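Local coordinates for poly(ADP-ribose) glycohydrolase (Thermomonospora curvata, PDB 3SIG), which hydrolyses the ribose-ribose glycosidic bonds of poly(ADP-ribose), and here holds the product ADP-ribose in its pocket, at residues 119-124 / 148-153; 88-93 / 171-176; 227-232 / 264-269; 214-219 / 254-259. All coordinates share one frame; numbering follows the deposited sequence.

Contact 1. Residues 119-124 / 148-153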
# COMPACT_ATOMS: atom_id res chain seq x y z
N SER A 119 -0.31 8.63 -8.56
CA SER A 119 -1.53 7.90 -8.89
C SER A 119 -2.75 8.70 -8.48
O SER A 119 -2.62 9.82 -7.96
CB SER A 119 -1.55 6.55 -8.16
OG SER A 119 -1.81 6.71 -6.77
N GLY A 120 -3.92 8.10 -8.64
CA GLY A 120 -5.14 8.66 -8.08
C GLY A 120 -5.46 8.28 -6.65
O GLY A 120 -6.56 8.58 -6.18
N LEU A 121 -4.50 7.72 -5.95
CA LEU A 121 -4.79 7.20 -4.62
C LEU A 121 -5.34 8.26 -3.68
O LEU A 121 -6.25 7.98 -2.91
CB LEU A 121 -3.54 6.58 -4.02
CG LEU A 121 -3.71 5.99 -2.62
CD1 LEU A 121 -4.77 4.89 -2.55
CD2 LEU A 121 -2.34 5.49 -2.14
N TYR A 122 -4.79 9.47 -3.68
CA TYR A 122 -5.28 10.52 -2.77
C TYR A 122 -6.74 10.83 -3.00
O TYR A 122 -7.45 11.13 -2.05
CB TYR A 122 -4.45 11.78 -2.98
CG TYR A 122 -4.86 13.07 -2.29
CD1 TYR A 122 -4.86 13.19 -0.92
CD2 TYR A 122 -5.15 14.20 -3.05
CE1 TYR A 122 -5.15 14.43 -0.33
CE2 TYR A 122 -5.44 15.39 -2.46
CZ TYR A 122 -5.44 15.48 -1.13
OH TYR A 122 -5.73 16.72 -0.57
N ALA A 123 -7.19 10.82 -4.25
CA ALA A 123 -8.59 11.11 -4.52
C ALA A 123 -9.48 10.06 -3.84
O ALA A 123 -10.55 10.39 -3.39
CB ALA A 123 -8.86 11.13 -6.01
N SER A 124 -9.03 8.80 -3.81
CA SER A 124 -9.75 7.76 -3.11
C SER A 124 -9.71 7.93 -1.59
O SER A 124 -10.74 7.94 -0.93
CB SER A 124 -9.16 6.40 -3.53
OG SER A 124 -9.68 5.35 -2.73
N ILE A 148 -8.98 0.57 3.97
CA ILE A 148 -9.63 1.16 2.80
C ILE A 148 -9.21 0.38 1.57
O ILE A 148 -8.01 0.18 1.30
CB ILE A 148 -9.26 2.63 2.63
CG1 ILE A 148 -9.71 3.49 3.83
CG2 ILE A 148 -9.89 3.19 1.37
CD1 ILE A 148 -9.11 4.88 3.88
N TYR A 149 -10.22 -0.04 0.82
CA TYR A 149 -10.02 -0.74 -0.43
C TYR A 149 -10.33 0.24 -1.56
O TYR A 149 -11.44 0.79 -1.65
CB TYR A 149 -10.93 -1.97 -0.54
CG TYR A 149 -10.83 -2.65 -1.90
CD1 TYR A 149 -9.70 -3.35 -2.26
CD2 TYR A 149 -11.85 -2.53 -2.78
CE1 TYR A 149 -9.59 -3.96 -3.52
CE2 TYR A 149 -11.77 -3.12 -4.04
CZ TYR A 149 -10.62 -3.81 -4.38
OH TYR A 149 -10.54 -4.39 -5.64
N SER A 150 -9.35 0.42 -2.44
CA SER A 150 -9.43 1.37 -3.57
C SER A 150 -9.23 0.63 -4.89
O SER A 150 -8.12 0.31 -5.25
CB SER A 150 -8.36 2.45 -3.42
OG SER A 150 -8.41 3.10 -2.16
N PRO A 151 -10.32 0.36 -5.61
CA PRO A 151 -10.22 -0.44 -6.85
C PRO A 151 -9.83 0.39 -8.04
O PRO A 151 -10.25 1.55 -8.18
CB PRO A 151 -11.64 -0.97 -7.05
CG PRO A 151 -12.52 0.12 -6.47
CD PRO A 151 -11.72 0.67 -5.27
N GLY A 152 -9.02 -0.16 -8.94
CA GLY A 152 -8.83 0.48 -10.23
C GLY A 152 -8.24 1.88 -10.19
O GLY A 152 -8.56 2.72 -11.01
N VAL A 153 -7.33 2.14 -9.26
CA VAL A 153 -6.71 3.44 -9.16
C VAL A 153 -5.71 3.59 -10.30
O VAL A 153 -4.79 2.78 -10.47
CB VAL A 153 -5.97 3.59 -7.82
CG1 VAL A 153 -5.26 4.91 -7.76
CG2 VAL A 153 -6.96 3.46 -6.67

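Contact 2. Residues 88-93 / 171-176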
# COMPACT_ATOMS: atom_id res chain seq x y z
N GLN A 88 -6.23 -7.49 -12.48
CA GLN A 88 -5.77 -6.33 -11.71
C GLN A 88 -4.98 -6.72 -10.45
O GLN A 88 -5.45 -7.54 -9.64
CB GLN A 88 -6.96 -5.49 -11.35
CG GLN A 88 -6.61 -4.13 -10.80
CD GLN A 88 -7.85 -3.29 -10.55
OE1 GLN A 88 -8.29 -3.15 -9.42
NE2 GLN A 88 -8.43 -2.76 -11.60
N VAL A 89 -3.81 -6.14 -10.29
CA VAL A 89 -2.92 -6.41 -9.18
C VAL A 89 -3.37 -5.58 -7.98
O VAL A 89 -3.87 -4.46 -8.16
CB VAL A 89 -1.48 -6.01 -9.59
CG1 VAL A 89 -0.48 -6.13 -8.45
CG2 VAL A 89 -1.03 -6.84 -10.79
N ALA A 90 -3.22 -6.10 -6.77
CA ALA A 90 -3.45 -5.32 -5.54
C ALA A 90 -2.14 -5.04 -4.85
O ALA A 90 -1.27 -5.91 -4.75
CB ALA A 90 -4.39 -6.06 -4.60
N CYS A 91 -1.99 -3.82 -4.33
CA CYS A 91 -0.82 -3.35 -3.63
C CYS A 91 -1.13 -2.84 -2.25
O CYS A 91 -2.10 -2.09 -2.08
CB CYS A 91 -0.24 -2.16 -4.43
SG CYS A 91 0.26 -2.47 -6.11
N LEU A 92 -0.32 -3.22 -1.28
CA LEU A 92 -0.42 -2.68 0.07
C LEU A 92 0.23 -1.29 0.16
O LEU A 92 1.41 -1.15 -0.17
CB LEU A 92 0.21 -3.67 1.06
CG LEU A 92 0.28 -3.23 2.53
CD1 LEU A 92 -1.08 -2.96 3.10
CD2 LEU A 92 1.00 -4.30 3.34
N ASN A 93 -0.57 -0.31 0.56
CA ASN A 93 -0.13 1.02 0.93
C ASN A 93 0.25 1.02 2.39
O ASN A 93 -0.57 0.65 3.25
CB ASN A 93 -1.30 1.99 0.68
CG ASN A 93 -1.04 3.39 1.20
OD1 ASN A 93 0.10 3.78 1.41
ND2 ASN A 93 -2.12 4.16 1.44
N ALA A 171 -5.36 -2.01 -7.73
CA ALA A 171 -6.11 -1.80 -6.49
C ALA A 171 -5.12 -1.52 -5.38
O ALA A 171 -4.03 -2.11 -5.31
CB ALA A 171 -6.95 -2.99 -6.16
N PHE A 172 -5.52 -0.65 -4.46
CA PHE A 172 -4.76 -0.42 -3.24
C PHE A 172 -5.50 -0.92 -2.02
O PHE A 172 -6.75 -0.83 -1.94
CB PHE A 172 -4.37 1.05 -3.06
CG PHE A 172 -3.30 1.52 -4.01
CD1 PHE A 172 -1.97 1.17 -3.83
CD2 PHE A 172 -3.62 2.26 -5.14
CE1 PHE A 172 -0.99 1.58 -4.72
CE2 PHE A 172 -2.63 2.71 -6.03
CZ PHE A 172 -1.33 2.36 -5.81
N LEU A 173 -4.71 -1.40 -1.06
CA LEU A 173 -5.18 -1.80 0.26
C LEU A 173 -4.47 -0.90 1.23
O LEU A 173 -3.24 -0.97 1.33
CB LEU A 173 -4.80 -3.26 0.51
CG LEU A 173 -5.19 -4.25 -0.59
CD1 LEU A 173 -4.40 -5.52 -0.60
CD2 LEU A 173 -6.63 -4.56 -0.46
N THR A 174 -5.24 -0.08 1.96
CA THR A 174 -4.69 0.92 2.86
C THR A 174 -4.95 0.51 4.28
O THR A 174 -6.10 0.50 4.74
CB THR A 174 -5.30 2.31 2.51
OG1 THR A 174 -4.73 2.73 1.27
CG2 THR A 174 -5.03 3.40 3.51
N SER A 175 -3.87 0.12 4.96
CA SER A 175 -3.92 -0.38 6.32
C SER A 175 -2.65 0.08 7.01
O SER A 175 -1.57 -0.21 6.52
CB SER A 175 -3.95 -1.91 6.28
OG SER A 175 -3.74 -2.50 7.57
N PRO A 176 -2.76 0.80 8.15
CA PRO A 176 -1.53 1.24 8.82
C PRO A 176 -0.97 0.16 9.71
O PRO A 176 -1.69 -0.46 10.50
CB PRO A 176 -2.03 2.41 9.68
CG PRO A 176 -3.43 2.00 10.03
CD PRO A 176 -3.97 1.26 8.84

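Contact 3. Residues 227-232 / 264-269. With AR6 ([(2R,3S,4R,5R)-5-(6-aminopurin-9-yl)-3,4-dihydroxy-oxolan-2-yl]methyl [hydroxy-[[(2R,3S,4R,5S)-3,4,5-trihydroxyoxolan-2-yl]methoxy]phosphoryl] hydrogen phosphate), chain B.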
# COMPACT_ATOMS: atom_id res chain seq x y z
N ASN A 227 8.93 -0.83 12.82
CA ASN A 227 8.80 -2.26 13.09
C ASN A 227 10.05 -3.04 12.69
O ASN A 227 10.86 -2.59 11.88
CB ASN A 227 7.56 -2.86 12.38
CG ASN A 227 6.27 -2.49 13.07
OD1 ASN A 227 5.89 -3.13 14.04
ND2 ASN A 227 5.62 -1.42 12.63
N ASP A 228 10.19 -4.21 13.30
CA ASP A 228 11.30 -5.11 13.02
C ASP A 228 11.05 -5.87 11.71
O ASP A 228 10.09 -6.62 11.60
CB ASP A 228 11.37 -6.10 14.20
CG ASP A 228 12.46 -7.14 14.04
OD1 ASP A 228 13.13 -7.19 12.99
OD2 ASP A 228 12.62 -7.94 14.99
N PRO A 229 11.91 -5.68 10.70
CA PRO A 229 11.59 -6.36 9.44
C PRO A 229 11.58 -7.89 9.52
O PRO A 229 10.85 -8.53 8.77
CB PRO A 229 12.63 -5.84 8.45
CG PRO A 229 13.63 -5.15 9.24
CD PRO A 229 13.13 -4.86 10.61
N ALA A 230 12.38 -8.47 10.39
CA ALA A 230 12.30 -9.92 10.55
C ALA A 230 10.92 -10.34 11.07
O ALA A 230 10.36 -11.34 10.61
CB ALA A 230 13.42 -10.45 11.48
N GLN A 231 10.36 -9.58 12.00
CA GLN A 231 9.03 -9.90 12.52
C GLN A 231 7.95 -9.68 11.45
O GLN A 231 7.03 -10.48 11.35
CB GLN A 231 8.71 -9.07 13.76
CG GLN A 231 7.38 -9.42 14.39
CD GLN A 231 7.16 -8.67 15.68
OE1 GLN A 231 7.41 -7.46 15.78
NE2 GLN A 231 6.73 -9.39 16.70
N VAL A 232 8.07 -8.65 10.63
CA VAL A 232 7.05 -8.42 9.62
C VAL A 232 7.17 -9.49 8.51
O VAL A 232 6.16 -10.05 8.08
CB VAL A 232 7.11 -6.99 9.05
CG1 VAL A 232 6.10 -6.83 7.96
CG2 VAL A 232 6.84 -5.97 10.19
N ALA A 264 20.59 -2.06 2.94
CA ALA A 264 19.20 -2.38 2.61
C ALA A 264 18.60 -3.42 3.57
O ALA A 264 18.10 -4.46 3.14
CB ALA A 264 19.07 -2.85 1.15
N PRO A 265 18.61 -3.15 4.88
CA PRO A 265 18.27 -4.17 5.88
C PRO A 265 16.84 -4.69 5.77
O PRO A 265 16.54 -5.85 6.08
CB PRO A 265 18.49 -3.43 7.22
CG PRO A 265 18.46 -2.01 6.86
CD PRO A 265 19.05 -1.89 5.51
N ARG A 266 15.90 -3.86 5.33
CA ARG A 266 14.53 -4.33 5.17
C ARG A 266 14.48 -5.37 4.07
O ARG A 266 13.76 -6.39 4.18
CB ARG A 266 13.56 -3.17 4.87
CG ARG A 266 12.96 -2.49 6.11
CD ARG A 266 13.91 -1.75 7.00
NE ARG A 266 14.68 -0.69 6.35
CZ ARG A 266 14.82 0.55 6.82
NH1 ARG A 266 14.15 0.96 7.89
NH2 ARG A 266 15.62 1.41 6.19
N HIS A 267 15.20 -5.12 2.98
CA HIS A 267 15.23 -6.04 1.87
C HIS A 267 15.91 -7.31 2.30
O HIS A 267 15.44 -8.41 1.99
CB HIS A 267 15.91 -5.43 0.65
CG HIS A 267 16.12 -6.41 -0.45
ND1 HIS A 267 17.25 -7.19 -0.53
CD2 HIS A 267 15.33 -6.80 -1.49
CE1 HIS A 267 17.15 -8.01 -1.56
NE2 HIS A 267 16.00 -7.79 -2.16
N ALA A 268 17.01 -7.19 3.01
CA ALA A 268 17.74 -8.37 3.46
C ALA A 268 16.89 -9.29 4.32
O ALA A 268 16.97 -10.51 4.19
CB ALA A 268 19.00 -7.95 4.20
N ALA A 269 16.06 -8.75 5.20
CA ALA A 269 15.23 -9.57 6.08
C ALA A 269 14.22 -10.36 5.27
O ALA A 269 13.98 -11.54 5.55
CB ALA A 269 14.52 -8.71 7.10
N1 AR6 B . 8.57 0.73 -2.48
C2 AR6 B . 8.91 -0.35 -1.78
N3 AR6 B . 9.50 -0.36 -0.55
C4 AR6 B . 9.71 0.87 -0.05
C5 AR6 B . 9.36 2.08 -0.75
C6 AR6 B . 8.78 1.92 -1.98
N6 AR6 B . 8.43 3.05 -2.73
N7 AR6 B . 9.72 3.17 0.12
C8 AR6 B . 10.25 2.64 1.17
N9 AR6 B . 10.29 1.28 1.16
PA AR6 B . 7.65 3.25 4.99
PB AR6 B . 5.94 2.52 7.32
C1' AR6 B . 10.76 0.30 2.13
O1A AR6 B . 8.64 3.82 5.93
O1B AR6 B . 4.71 1.63 7.28
C1D AR6 B . 4.51 7.42 5.66
O1D AR6 B . 4.78 8.76 5.96
C2' AR6 B . 11.84 0.82 3.06
O2' AR6 B . 12.74 -0.21 3.37
O2A AR6 B . 7.11 4.14 3.90
O2B AR6 B . 7.08 2.12 8.18
C2D AR6 B . 3.07 7.18 5.92
O2D AR6 B . 2.17 8.10 5.40
C3' AR6 B . 11.06 1.20 4.26
O3' AR6 B . 11.81 1.10 5.43
O3A AR6 B . 6.45 2.60 5.81
C3D AR6 B . 3.01 6.71 7.31
O3D AR6 B . 2.88 7.88 8.06
C4' AR6 B . 9.90 0.25 4.29
O4' AR6 B . 9.73 -0.19 2.95
C4D AR6 B . 4.33 6.04 7.48
O4D AR6 B . 5.24 6.59 6.54
C5' AR6 B . 8.60 0.80 4.85
O5' AR6 B . 8.23 1.99 4.17
C5D AR6 B . 4.28 4.52 7.35
O5D AR6 B . 5.55 4.01 7.69

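Contact 4. Residues 214-219 / 254-259. With AR6 ([(2R,3S,4R,5R)-5-(6-aminopurin-9-yl)-3,4-dihydroxy-oxolan-2-yl]methyl [hydroxy-[[(2R,3S,4R,5S)-3,4,5-trihydroxyoxolan-2-yl]methoxy]phosphoryl] hydrogen phosphate), chain B.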
# COMPACT_ATOMS: atom_id res chain seq x y z
N ARG A 214 -2.92 -11.62 -7.53
CA ARG A 214 -1.52 -11.18 -7.53
C ARG A 214 -1.38 -9.93 -6.64
O ARG A 214 -2.17 -8.99 -6.75
CB ARG A 214 -1.06 -10.91 -8.97
CG ARG A 214 -1.19 -12.15 -9.82
CD ARG A 214 -0.57 -12.01 -11.21
NE ARG A 214 -1.24 -10.96 -11.97
CZ ARG A 214 -0.66 -10.21 -12.90
NH1 ARG A 214 0.59 -10.42 -13.26
NH2 ARG A 214 -1.37 -9.25 -13.48
N LEU A 215 -0.40 -10.00 -5.73
CA LEU A 215 -0.18 -8.98 -4.72
C LEU A 215 1.20 -8.41 -4.78
O LEU A 215 2.20 -9.10 -5.07
CB LEU A 215 -0.33 -9.54 -3.33
CG LEU A 215 -1.58 -10.37 -3.06
CD1 LEU A 215 -1.57 -10.87 -1.61
CD2 LEU A 215 -2.88 -9.66 -3.37
N VAL A 216 1.27 -7.16 -4.39
CA VAL A 216 2.56 -6.52 -4.12
C VAL A 216 2.55 -6.10 -2.65
O VAL A 216 1.79 -5.19 -2.27
CB VAL A 216 2.86 -5.32 -5.04
CG1 VAL A 216 4.21 -4.74 -4.68
CG2 VAL A 216 2.84 -5.73 -6.53
N LEU A 217 3.37 -6.78 -1.87
CA LEU A 217 3.55 -6.54 -0.44
C LEU A 217 4.99 -6.06 -0.23
O LEU A 217 5.70 -5.74 -1.19
CB LEU A 217 3.30 -7.84 0.36
CG LEU A 217 1.93 -8.48 0.12
CD1 LEU A 217 1.82 -9.78 0.91
CD2 LEU A 217 0.81 -7.55 0.48
N GLY A 218 5.41 -5.92 1.01
CA GLY A 218 6.77 -5.42 1.28
C GLY A 218 6.94 -5.24 2.77
O GLY A 218 6.22 -5.85 3.58
N ALA A 219 7.90 -4.39 3.11
CA ALA A 219 8.34 -4.17 4.48
C ALA A 219 7.47 -3.17 5.23
O ALA A 219 7.92 -2.18 5.78
CB ALA A 219 9.80 -3.74 4.47
N VAL A 254 4.66 -10.61 -4.63
CA VAL A 254 5.98 -9.98 -4.68
C VAL A 254 6.18 -9.16 -3.42
O VAL A 254 5.32 -8.34 -3.08
CB VAL A 254 6.13 -9.02 -5.87
CG1 VAL A 254 7.54 -8.41 -5.94
CG2 VAL A 254 5.78 -9.69 -7.18
N PHE A 255 7.30 -9.40 -2.74
CA PHE A 255 7.76 -8.51 -1.69
C PHE A 255 8.73 -7.57 -2.35
O PHE A 255 9.92 -7.90 -2.54
CB PHE A 255 8.39 -9.30 -0.53
CG PHE A 255 7.40 -10.19 0.17
CD1 PHE A 255 6.51 -9.70 1.09
CD2 PHE A 255 7.33 -11.53 -0.14
CE1 PHE A 255 5.61 -10.54 1.74
CE2 PHE A 255 6.42 -12.36 0.52
CZ PHE A 255 5.54 -11.85 1.42
N ALA A 256 8.19 -6.40 -2.71
CA ALA A 256 8.97 -5.36 -3.39
C ALA A 256 9.51 -4.44 -2.31
O ALA A 256 8.73 -3.72 -1.67
CB ALA A 256 8.08 -4.60 -4.36
N VAL A 257 10.82 -4.54 -2.05
CA VAL A 257 11.40 -3.85 -0.93
C VAL A 257 12.53 -2.96 -1.44
O VAL A 257 13.63 -3.44 -1.72
CB VAL A 257 11.91 -4.80 0.13
CG1 VAL A 257 12.33 -3.97 1.35
CG2 VAL A 257 10.84 -5.84 0.51
N TRP A 258 12.26 -1.65 -1.56
CA TRP A 258 13.18 -0.64 -2.03
C TRP A 258 13.68 0.12 -0.81
O TRP A 258 12.95 0.95 -0.24
CB TRP A 258 12.46 0.31 -2.98
CG TRP A 258 13.35 1.39 -3.50
CD1 TRP A 258 14.51 1.21 -4.19
CD2 TRP A 258 13.23 2.79 -3.29
NE1 TRP A 258 15.10 2.42 -4.46
CE2 TRP A 258 14.33 3.42 -3.92
CE3 TRP A 258 12.28 3.59 -2.67
CZ2 TRP A 258 14.50 4.80 -3.94
CZ3 TRP A 258 12.45 4.98 -2.68
CH2 TRP A 258 13.56 5.57 -3.31
N ASP A 259 14.90 -0.19 -0.40
CA ASP A 259 15.46 0.29 0.85
C ASP A 259 16.78 0.97 0.54
O ASP A 259 17.79 0.30 0.27
CB ASP A 259 15.69 -0.87 1.82
CG ASP A 259 16.14 -0.42 3.19
OD1 ASP A 259 16.36 0.80 3.39
OD2 ASP A 259 16.24 -1.30 4.07
N1 AR6 B . 8.57 0.73 -2.48
C2 AR6 B . 8.91 -0.35 -1.78
N3 AR6 B . 9.50 -0.36 -0.55
C4 AR6 B . 9.71 0.87 -0.05
C5 AR6 B . 9.36 2.08 -0.75
C6 AR6 B . 8.78 1.92 -1.98
N6 AR6 B . 8.43 3.05 -2.73
N7 AR6 B . 9.72 3.17 0.12
C8 AR6 B . 10.25 2.64 1.17
N9 AR6 B . 10.29 1.28 1.16
PA AR6 B . 7.65 3.25 4.99
PB AR6 B . 5.94 2.52 7.32
C1' AR6 B . 10.76 0.30 2.13
O1A AR6 B . 8.64 3.82 5.93
O1B AR6 B . 4.71 1.63 7.28
C1D AR6 B . 4.51 7.42 5.66
O1D AR6 B . 4.78 8.76 5.96
C2' AR6 B . 11.84 0.82 3.06
O2' AR6 B . 12.74 -0.21 3.37
O2A AR6 B . 7.11 4.14 3.90
O2B AR6 B . 7.08 2.12 8.18
C2D AR6 B . 3.07 7.18 5.92
O2D AR6 B . 2.17 8.10 5.40
C3' AR6 B . 11.06 1.20 4.26
O3' AR6 B . 11.81 1.10 5.43
O3A AR6 B . 6.45 2.60 5.81
C3D AR6 B . 3.01 6.71 7.31
O3D AR6 B . 2.88 7.88 8.06
C4' AR6 B . 9.90 0.25 4.29
O4' AR6 B . 9.73 -0.19 2.95
C4D AR6 B . 4.33 6.04 7.48
O4D AR6 B . 5.24 6.59 6.54
C5' AR6 B . 8.60 0.80 4.85
O5' AR6 B . 8.23 1.99 4.17
C5D AR6 B . 4.28 4.52 7.35
O5D AR6 B . 5.55 4.01 7.69
O HOH W 1 6.05 -2.79 -1.86
O HOH W 2 8.74 -2.78 0.93

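Contact 1. Residues 119-124 / 148-153
S150 reaches from its strand to the helix start at 121-124, its OG meeting S124 OG at 2.6 Å in a short hydroxyl-hydroxyl hydrogen bond in which either oxygen could be the donor. The torsions aim the two groups at each other: S150 OG lies beside its own backbone N (chi1 -54°), whereas S124 OG swings anti to its N (chi1 171°). S124 OG also bonds T41 OG1, so three hydroxyls form a chain within a buried setting. L121 brings CD1 to 4.1 Å from S150 OG, an apolar neighbour to the hydroxyl pair. At G152, whose phi is positive (61°), the chain turns a corner and brings V153 over the start of the helix. Its CG1 methyl, anti to the backbone N, rests 3.4 Å from L121 N and 3.6 Å from G120 C, while its contact with S119 OG is looser, at 4.0 Å. S119 OG accepts from L121 N at 3.0 Å, closing an ST turn, and also bonds L115 O. Next along the chain, P154 is hydrogen-bonded to G120 through the backbone. The chemistry is therefore divided: one hydroxyl pair fixes the helix to strand 147-157 at S150, and a V153 methyl packs on the G120-L121 peptide at the N-cap, with no charged group among the touching residues and the three serine hydroxyls each hydrogen-bonded.

Contact 2. Residues 88-93 / 171-176
N93 turns CG anti to its backbone N (chi1 172°), while T174 keeps OG1 beside its own (chi1 -72°), and the two side chains come to lie side by side. N93 ND2 then donates to T174 OG1 at 3.0 Å, nearly straight (164°) and in the amide plane. The same ND2 also bonds E112 OE2; E112 binds ADP-ribose through OE1, so N93 is a second-shell residue behind E112, and T174 holds N93 in turn. On the same face, C91 CB packs 3.8 Å from F172 CD1, and C91 SG stands obliquely 5.2 Å from the ring centroid. Across the sheet, A90 CB touches L173 CD1 at 4.0 Å, and Q88 sets OE1 3.5 Å from A171 CB while accepting from G152 N. The backbones form a regular parallel ladder: A171 N to V89 O, C91 N to A171 O, L173 N to C91 O and N93 N to L173 O, each bond 2.8 to 2.9 Å long. Helix 189-209 packs on L173, and helix 74-84 on C91. Such a helix-flanked parallel pair in the middle of a mixed sheet is consistent with the macrodomain-type alpha/beta/alpha fold expected from the family's clan.

Contact 3. Residues 227-232 / 264-269
R266, packed against P229, presents one flat face of its guanidinium to the bound ADP-ribose: the ligand's O3' sits 3.2 Å above the centre of the R266 guanidinium plane, so the hydroxyl oxygen meets the flat face, not an N-H. The R266 chain is bent at chi2 (65°) and chi3 (58°), and these bends lay the guanidinium against the ribose that carries the adenine, whose O2' comes within 3.4 Å of R266 CB. NE and NH1 are engaged with protein: NE forms a salt bridge with D259 OD2, and NH1 donates to C222 O. No hydrogen bond joins the two helix starts, which meet by packing. P229 CB touches the A269 CB methyl at 3.7 Å, and P229 CG lies 4.1 Å from R266 CD, so the proline ring packs beside the arginine's CD and CG methylenes. The A269 CB methyl also approaches A230 N at 3.9 Å. At the head of helix 229-240, D228 is the N-cap; A230 N reaches D228 OD1 at 3.0 Å, from above the carboxylate plane. The chemistry implies a division of labour in R266: its N-H groups are fixed by D259 and C222, its methylenes pack on P229, and one broad face is left to the ribose hydroxyl. The positive charge is probably balanced mainly by D259.

Contact 4. Residues 214-219 / 254-259
L217 N donates to V254 O at 2.8 Å, the middle bond of a short parallel ladder. One step earlier along the strands V254 N gives to L215 O, nearly straight at 173°, and one step later A256 N gives to L217 O at 3.0 Å. Beyond A256 the strands diverge and water takes over: one molecule lies between L217 O and A256 O, and a second accepts from A219 N at 2.8 Å and lies close to A256 O. G218 N, by contrast, is buried without a partner in the model. Among the apolar contacts, L217 and F255 run side by side, with both CG atoms beside their backbone N (chi1 -56° and -64°), placing L217 CB 3.8 Å from F255 CD1. On the other face V216 CG1 touches the A256 CB methyl at 3.9 Å. Past the strand ends, A219 CB meets V257 CG1. Ligand contacts gather at the same ends. The W258 carbonyl oxygen O lies 3.0 Å from the adenine N9, the W258 six-membered ring brings its CE3 edge to C5 at 3.8 Å, and D259 CB approaches the ribose O2' at 3.4 Å; A256 O faces the adenine C2, and A219 adds its carbonyl oxygen near C5'. The pair is the parallel step of a beta-alpha-beta unit whose connecting helix is 229-240. Strand 90-94 pairs with 214-217 on one flank and strand 66-70 borders 252-256 on the other; helix 74-84 packs on V216, V254 and A256, while F255 stacks on F274 beyond helix 265-273.

Overall arrangement
From the N terminus, the first segment to appear in these contacts is on strand 90-94, and contact 2 closes a long loop when 171-176 pairs with it. Within that loop the chain already closes contact 1, binding helix 121-125 to strand 147-157, the antiparallel neighbour of 163-175; backbone bonds such as S150 O to F172 N make contacts 1 and 2 continuous. Contact 4 opens later, its strand 214-217 pairing with the other side of 90-94, and closes when 254-259 returns beside it. Contact 3, opened in between at 227-232, closes only at 264-269, so the two cross; it ties the beta-alpha-beta unit's own helix 229-240 to helix 265-273, which follows the unit. Both touch ADP-ribose.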